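PDB 4U10: poly-beta-1,6-N-acetyl-D-glucosamine N-deacetylase from Aggregatibacter actinomycetemcomitans, which probably removes N-acetyl groups from poly-beta-1,6-N-acetyl-D-glucosamine by hydrolysing carbon-nitrogen (but not peptide) bonds, with metal ions bound in its deacetylase domain. Local coordinates for residues His37-Val49 with Thr63-Asp75. Sequence-based numbering, arbitrary orientation.
With ZN (zinc ion), chain E; ZN (zinc ion), chain D; ZN (zinc ion), chain C.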
loop_
_atom_site.group_PDB
_atom_site.type_symbol
_atom_site.label_atom_id
_atom_site.label_comp_id
_atom_site.label_asym_id
_atom_site.label_seq_id
_atom_site.Cartn_x
_atom_site.Cartn_y
_atom_site.Cartn_z
ATOM N N HIS A 37 -9.604 -11.323 -11.605
ATOM C CA HIS A 37 -9.304 -9.976 -11.940
ATOM C C HIS A 37 -8.140 -9.923 -12.981
ATOM O O HIS A 37 -8.214 -9.168 -13.912
ATOM C CB HIS A 37 -8.912 -9.172 -10.706
ATOM C CG HIS A 37 -10.019 -8.976 -9.741
ATOM N ND1 HIS A 37 -9.813 -8.462 -8.489
ATOM C CD2 HIS A 37 -11.333 -9.267 -9.812
ATOM C CE1 HIS A 37 -10.959 -8.382 -7.845
ATOM N NE2 HIS A 37 -11.900 -8.872 -8.622
ATOM N N PHE A 38 -7.083 -10.683 -12.753
ATOM C CA PHE A 38 -5.867 -10.679 -13.626
ATOM C C PHE A 38 -6.193 -11.128 -15.021
ATOM O O PHE A 38 -5.699 -10.573 -15.996
ATOM C CB PHE A 38 -4.797 -11.605 -13.059
ATOM C CG PHE A 38 -4.035 -11.010 -11.920
ATOM C CD1 PHE A 38 -4.478 -9.852 -11.289
ATOM C CD2 PHE A 38 -2.916 -11.640 -11.442
ATOM C CE1 PHE A 38 -3.772 -9.313 -10.208
ATOM C CE2 PHE A 38 -2.226 -11.110 -10.373
ATOM C CZ PHE A 38 -2.637 -9.934 -9.772
ATOM N N ASN A 39 -7.041 -12.146 -15.095
ATOM C CA ASN A 39 -7.663 -12.553 -16.377
ATOM C C ASN A 39 -8.599 -11.542 -17.032
ATOM O O ASN A 39 -8.564 -11.381 -18.233
ATOM C CB ASN A 39 -8.448 -13.835 -16.161
ATOM C CG ASN A 39 -7.556 -15.006 -15.964
ATOM O OD1 ASN A 39 -6.378 -14.977 -16.344
ATOM N ND2 ASN A 39 -8.098 -16.072 -15.359
ATOM N N TRP A 40 -9.462 -10.906 -16.258
ATOM C CA TRP A 40 -10.410 -9.973 -16.779
ATOM C C TRP A 40 -9.679 -8.751 -17.319
ATOM O O TRP A 40 -10.081 -8.210 -18.371
ATOM C CB TRP A 40 -11.391 -9.541 -15.709
ATOM C CG TRP A 40 -12.400 -8.654 -16.269
ATOM C CD1 TRP A 40 -13.589 -9.033 -16.822
ATOM C CD2 TRP A 40 -12.324 -7.223 -16.416
ATOM N NE1 TRP A 40 -14.265 -7.934 -17.272
ATOM C CE2 TRP A 40 -13.513 -6.811 -17.049
ATOM C CE3 TRP A 40 -11.368 -6.253 -16.071
ATOM C CZ2 TRP A 40 -13.782 -5.462 -17.351
ATOM C CZ3 TRP A 40 -11.639 -4.908 -16.361
ATOM C CH2 TRP A 40 -12.836 -4.528 -16.999
ATOM N N LEU A 41 -8.612 -8.319 -16.626
ATOM C CA LEU A 41 -7.868 -7.164 -17.099
ATOM C C LEU A 41 -7.285 -7.484 -18.481
ATOM O O LEU A 41 -7.450 -6.696 -19.405
ATOM C CB LEU A 41 -6.721 -6.752 -16.130
ATOM C CG LEU A 41 -7.114 -6.272 -14.732
ATOM C CD1 LEU A 41 -5.918 -6.209 -13.815
ATOM C CD2 LEU A 41 -7.760 -4.911 -14.864
ATOM N N LYS A 42 -6.601 -8.620 -18.611
ATOM C CA LYS A 42 -5.826 -8.875 -19.858
ATOM C C LYS A 42 -6.785 -9.178 -21.022
ATOM O O LYS A 42 -6.460 -8.862 -22.178
ATOM C CB LYS A 42 -4.848 -10.029 -19.705
ATOM C CG LYS A 42 -5.477 -11.428 -19.777
ATOM C CD LYS A 42 -4.424 -12.465 -19.418
ATOM C CE LYS A 42 -4.766 -13.892 -19.819
ATOM N NZ LYS A 42 -6.036 -14.334 -19.197
ATOM N N ASP A 43 -7.939 -9.789 -20.688
ATOM C CA ASP A 43 -8.983 -10.178 -21.664
ATOM C C ASP A 43 -9.933 -9.008 -21.948
ATOM O O ASP A 43 -10.981 -9.216 -22.534
ATOM C CB ASP A 43 -9.837 -11.385 -21.160
ATOM C CG ASP A 43 -9.018 -12.692 -21.033
ATOM O OD1 ASP A 43 -7.877 -12.697 -21.522
ATOM O OD2 ASP A 43 -9.448 -13.705 -20.401
ATOM N N ASN A 44 -9.608 -7.810 -21.474
ATOM C CA ASN A 44 -10.389 -6.611 -21.796
ATOM C C ASN A 44 -9.544 -5.417 -22.220
ATOM O O ASN A 44 -10.039 -4.279 -22.326
ATOM C CB ASN A 44 -11.289 -6.280 -20.646
ATOM C CG ASN A 44 -12.282 -7.405 -20.392
ATOM O OD1 ASN A 44 -11.907 -8.534 -20.018
ATOM N ND2 ASN A 44 -13.523 -7.144 -20.694
ATOM N N GLY A 45 -8.276 -5.669 -22.500
ATOM C CA GLY A 45 -7.435 -4.627 -23.122
ATOM C C GLY A 45 -6.703 -3.744 -22.146
ATOM O O GLY A 45 -6.091 -2.730 -22.549
ATOM N N TYR A 46 -6.771 -4.104 -20.857
ATOM C CA TYR A 46 -6.068 -3.349 -19.828
ATOM C C TYR A 46 -4.680 -3.910 -19.752
ATOM O O TYR A 46 -4.492 -5.140 -19.702
ATOM C CB TYR A 46 -6.807 -3.423 -18.468
ATOM C CG TYR A 46 -8.112 -2.678 -18.531
ATOM C CD1 TYR A 46 -8.141 -1.300 -18.512
ATOM C CD2 TYR A 46 -9.333 -3.364 -18.703
ATOM C CE1 TYR A 46 -9.344 -0.593 -18.598
ATOM C CE2 TYR A 46 -10.546 -2.678 -18.818
ATOM C CZ TYR A 46 -10.551 -1.297 -18.762
ATOM O OH TYR A 46 -11.747 -0.605 -18.858
ATOM N N ASN A 47 -3.702 -3.002 -19.774
ATOM C CA ASN A 47 -2.299 -3.329 -19.748
ATOM C C ASN A 47 -1.774 -2.954 -18.366
ATOM O O ASN A 47 -1.720 -1.779 -18.028
ATOM C CB ASN A 47 -1.599 -2.504 -20.816
ATOM C CG ASN A 47 -2.014 -2.942 -22.230
ATOM O OD1 ASN A 47 -2.600 -2.190 -23.037
ATOM N ND2 ASN A 47 -1.724 -4.121 -22.508
ATOM N N VAL A 48 -1.362 -3.953 -17.606
ATOM C CA VAL A 48 -0.626 -3.778 -16.338
ATOM C C VAL A 48 0.775 -3.270 -16.556
ATOM O O VAL A 48 1.619 -3.901 -17.188
ATOM C CB VAL A 48 -0.659 -5.048 -15.471
ATOM C CG1 VAL A 48 0.130 -4.856 -14.169
ATOM C CG2 VAL A 48 -2.108 -5.380 -15.155
ATOM N N VAL A 49 1.029 -2.104 -16.024
ATOM C CA VAL A 49 2.327 -1.480 -16.162
ATOM C C VAL A 49 2.976 -1.337 -14.782
ATOM O O VAL A 49 2.312 -1.323 -13.761
ATOM C CB VAL A 49 2.199 -0.089 -16.800
ATOM C CG1 VAL A 49 1.517 -0.217 -18.178
ATOM C CG2 VAL A 49 1.459 0.838 -15.854
ATOM N N THR A 63 6.422 5.929 -23.609
ATOM C CA THR A 63 5.005 6.223 -23.426
ATOM C C THR A 63 4.330 4.990 -22.847
ATOM O O THR A 63 4.787 3.899 -23.049
ATOM C CB THR A 63 4.314 6.600 -24.763
ATOM O OG1 THR A 63 4.616 5.590 -25.699
ATOM C CG2 THR A 63 4.858 7.904 -25.294
ATOM N N LEU A 64 3.221 5.188 -22.154
ATOM C CA LEU A 64 2.399 4.089 -21.667
ATOM C C LEU A 64 1.506 3.458 -22.736
ATOM O O LEU A 64 1.060 4.137 -23.658
ATOM C CB LEU A 64 1.464 4.575 -20.566
ATOM C CG LEU A 64 2.102 4.986 -19.232
ATOM C CD1 LEU A 64 0.970 4.994 -18.249
ATOM C CD2 LEU A 64 3.220 4.049 -18.762
ATOM N N PRO A 65 1.172 2.164 -22.556
ATOM C CA PRO A 65 0.183 1.574 -23.457
ATOM C C PRO A 65 -1.186 2.103 -23.132
ATOM O O PRO A 65 -1.350 2.862 -22.142
ATOM C CB PRO A 65 0.300 0.067 -23.172
ATOM C CG PRO A 65 0.766 0.020 -21.744
ATOM C CD PRO A 65 1.726 1.179 -21.614
ATOM N N GLU A 66 -2.160 1.732 -23.962
ATOM C CA GLU A 66 -3.566 2.037 -23.696
ATOM C C GLU A 66 -4.030 1.351 -22.413
ATOM O O GLU A 66 -3.482 0.317 -22.007
ATOM C CB GLU A 66 -4.486 1.603 -24.867
ATOM C CG GLU A 66 -4.769 2.703 -25.896
ATOM C CD GLU A 66 -5.725 3.814 -25.430
ATOM O OE1 GLU A 66 -6.345 3.711 -24.335
ATOM O OE2 GLU A 66 -5.856 4.818 -26.172
ATOM N N LYS A 67 -5.006 1.966 -21.781
ATOM C CA LYS A 67 -5.726 1.391 -20.658
ATOM C C LYS A 67 -4.712 0.837 -19.616
ATOM O O LYS A 67 -4.815 -0.311 -19.168
ATOM C CB LYS A 67 -6.701 0.304 -21.145
ATOM C CG LYS A 67 -7.509 0.701 -22.396
ATOM C CD LYS A 67 -8.454 -0.410 -22.826
ATOM C CE LYS A 67 -9.766 -0.366 -22.057
ATOM N NZ LYS A 67 -10.664 0.667 -22.664
ATOM N N ALA A 68 -3.742 1.674 -19.281
ATOM C CA ALA A 68 -2.677 1.311 -18.321
ATOM C C ALA A 68 -3.298 1.137 -16.936
ATOM O O ALA A 68 -4.216 1.858 -16.562
ATOM C CB ALA A 68 -1.592 2.389 -18.300
ATOM N N VAL A 69 -2.805 0.161 -16.180
ATOM C CA VAL A 69 -3.306 -0.116 -14.858
ATOM C C VAL A 69 -2.108 -0.520 -14.001
ATOM O O VAL A 69 -1.228 -1.245 -14.456
ATOM C CB VAL A 69 -4.273 -1.306 -14.899
ATOM C CG1 VAL A 69 -4.666 -1.725 -13.492
ATOM C CG2 VAL A 69 -5.482 -0.960 -15.759
ATOM N N VAL A 70 -2.082 -0.039 -12.761
ATOM C CA VAL A 70 -1.065 -0.392 -11.776
ATOM C C VAL A 70 -1.749 -1.261 -10.695
ATOM O O VAL A 70 -2.863 -0.957 -10.211
ATOM C CB VAL A 70 -0.424 0.840 -11.110
ATOM C CG1 VAL A 70 0.649 0.448 -10.041
ATOM C CG2 VAL A 70 0.264 1.712 -12.134
ATOM N N LEU A 71 -1.061 -2.304 -10.263
ATOM C CA LEU A 71 -1.556 -3.172 -9.191
ATOM C C LEU A 71 -0.799 -2.835 -7.919
ATOM O O LEU A 71 0.378 -2.714 -7.988
ATOM C CB LEU A 71 -1.250 -4.640 -9.518
ATOM C CG LEU A 71 -1.844 -5.223 -10.788
ATOM C CD1 LEU A 71 -1.399 -6.674 -11.004
ATOM C CD2 LEU A 71 -3.348 -5.122 -10.798
ATOM N N SER A 72 -1.479 -2.758 -6.756
ATOM C CA SER A 72 -0.857 -2.391 -5.488
ATOM C C SER A 72 -1.338 -3.273 -4.319
ATOM O O SER A 72 -2.520 -3.649 -4.280
ATOM C CB SER A 72 -1.061 -0.907 -5.182
ATOM O OG SER A 72 -2.426 -0.535 -5.014
ATOM N N PHE A 73 -0.394 -3.649 -3.431
ATOM C CA PHE A 73 -0.683 -4.562 -2.345
ATOM C C PHE A 73 -0.150 -3.946 -1.077
ATOM O O PHE A 73 1.004 -3.481 -1.031
ATOM C CB PHE A 73 -0.073 -5.937 -2.554
ATOM C CG PHE A 73 -0.570 -6.622 -3.787
ATOM C CD1 PHE A 73 0.014 -6.366 -5.038
ATOM C CD2 PHE A 73 -1.603 -7.553 -3.717
ATOM C CE1 PHE A 73 -0.501 -6.980 -6.181
ATOM C CE2 PHE A 73 -2.086 -8.160 -4.843
ATOM C CZ PHE A 73 -1.549 -7.859 -6.083
ATOM N N ASP A 74 -1.051 -3.787 -0.114
ATOM C CA ASP A 74 -0.740 -3.098 1.145
ATOM C C ASP A 74 -0.551 -4.043 2.340
ATOM O O ASP A 74 -1.314 -4.999 2.501
ATOM C CB ASP A 74 -1.849 -2.149 1.588
ATOM C CG ASP A 74 -2.089 -0.961 0.666
ATOM O OD1 ASP A 74 -1.353 -0.735 -0.316
ATOM O OD2 ASP A 74 -3.038 -0.188 1.021
ATOM N N ASP A 75 0.466 -3.692 3.160
ATOM C CA ASP A 75 0.618 -3.949 4.591
ATOM C C ASP A 75 1.827 -4.789 4.970
ATOM O O ASP A 75 2.332 -4.622 6.053
ATOM C CB ASP A 75 -0.612 -4.576 5.262
ATOM C CG ASP A 75 -1.720 -3.629 5.416
ATOM O OD1 ASP A 75 -1.694 -2.516 4.873
ATOM O OD2 ASP A 75 -2.648 -4.002 6.148
HETATM ZN ZN ZN E . -8.153 -15.072 -20.249
HETATM ZN ZN ZN D . -4.473 -0.368 2.534
HETATM ZN ZN ZN C . -2.502 -0.857 5.321
HETATM O O HOH W 1 1.515 -2.761 -11.360
HETATM O O HOH W 2 -3.934 -0.031 4.431
#
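P65 meets two side chains of the short strand 47-48 and its exit: its CG lies 3.6 Å from N47 CB, while V49 CG1 packs against CG and CD of the same pyrrolidine. Two residues on, K67 bends over Y46. With CG anti to the carbonyl carbon (chi1 -44°) and two later bends, its aliphatic chain passes the carbonyl of G45 and sets CE over one face of the phenol ring, a CH-pi contact 3.8 Å from CE to the centroid of the Y46 ring. The K67 backbone O also accepts from N47 N at 3.0 Å, the donor standing above the carbonyl plane. Strand 68-75 then runs parallel to 47-48, as the beta-alpha-beta unit through helix 51-58 requires. V69 is bonded through both its backbone N and its backbone O: the N donates to N47 O, and the O receives V49 N at 2.9 Å in a nearly straight bond (164°). Its CG2 leans on Y46. V70 turns to the other face, CG2 against V49 CG2. Past the last direct bond, a water continues the ladder, donating to V49 O and accepting from L71 N at 2.8 Å. L71 turns its side chain toward helix 31-42, where CD1 reaches F38 CE1 at 3.6 Å, CD2 faces L41 and CG meets V48 CG1. F73 comes only loosely against F38, the two rings meeting at their edges, and the strand ends at D74 and D75, which bind two zinc ions joined by a water; H10 also binds the D74 zinc, and H144 and H149 complete the D75 site. Polar pairing thus fixes the strand register at one end, whereas apolar contacts seat the helix on the strand that delivers the metal-binding aspartates.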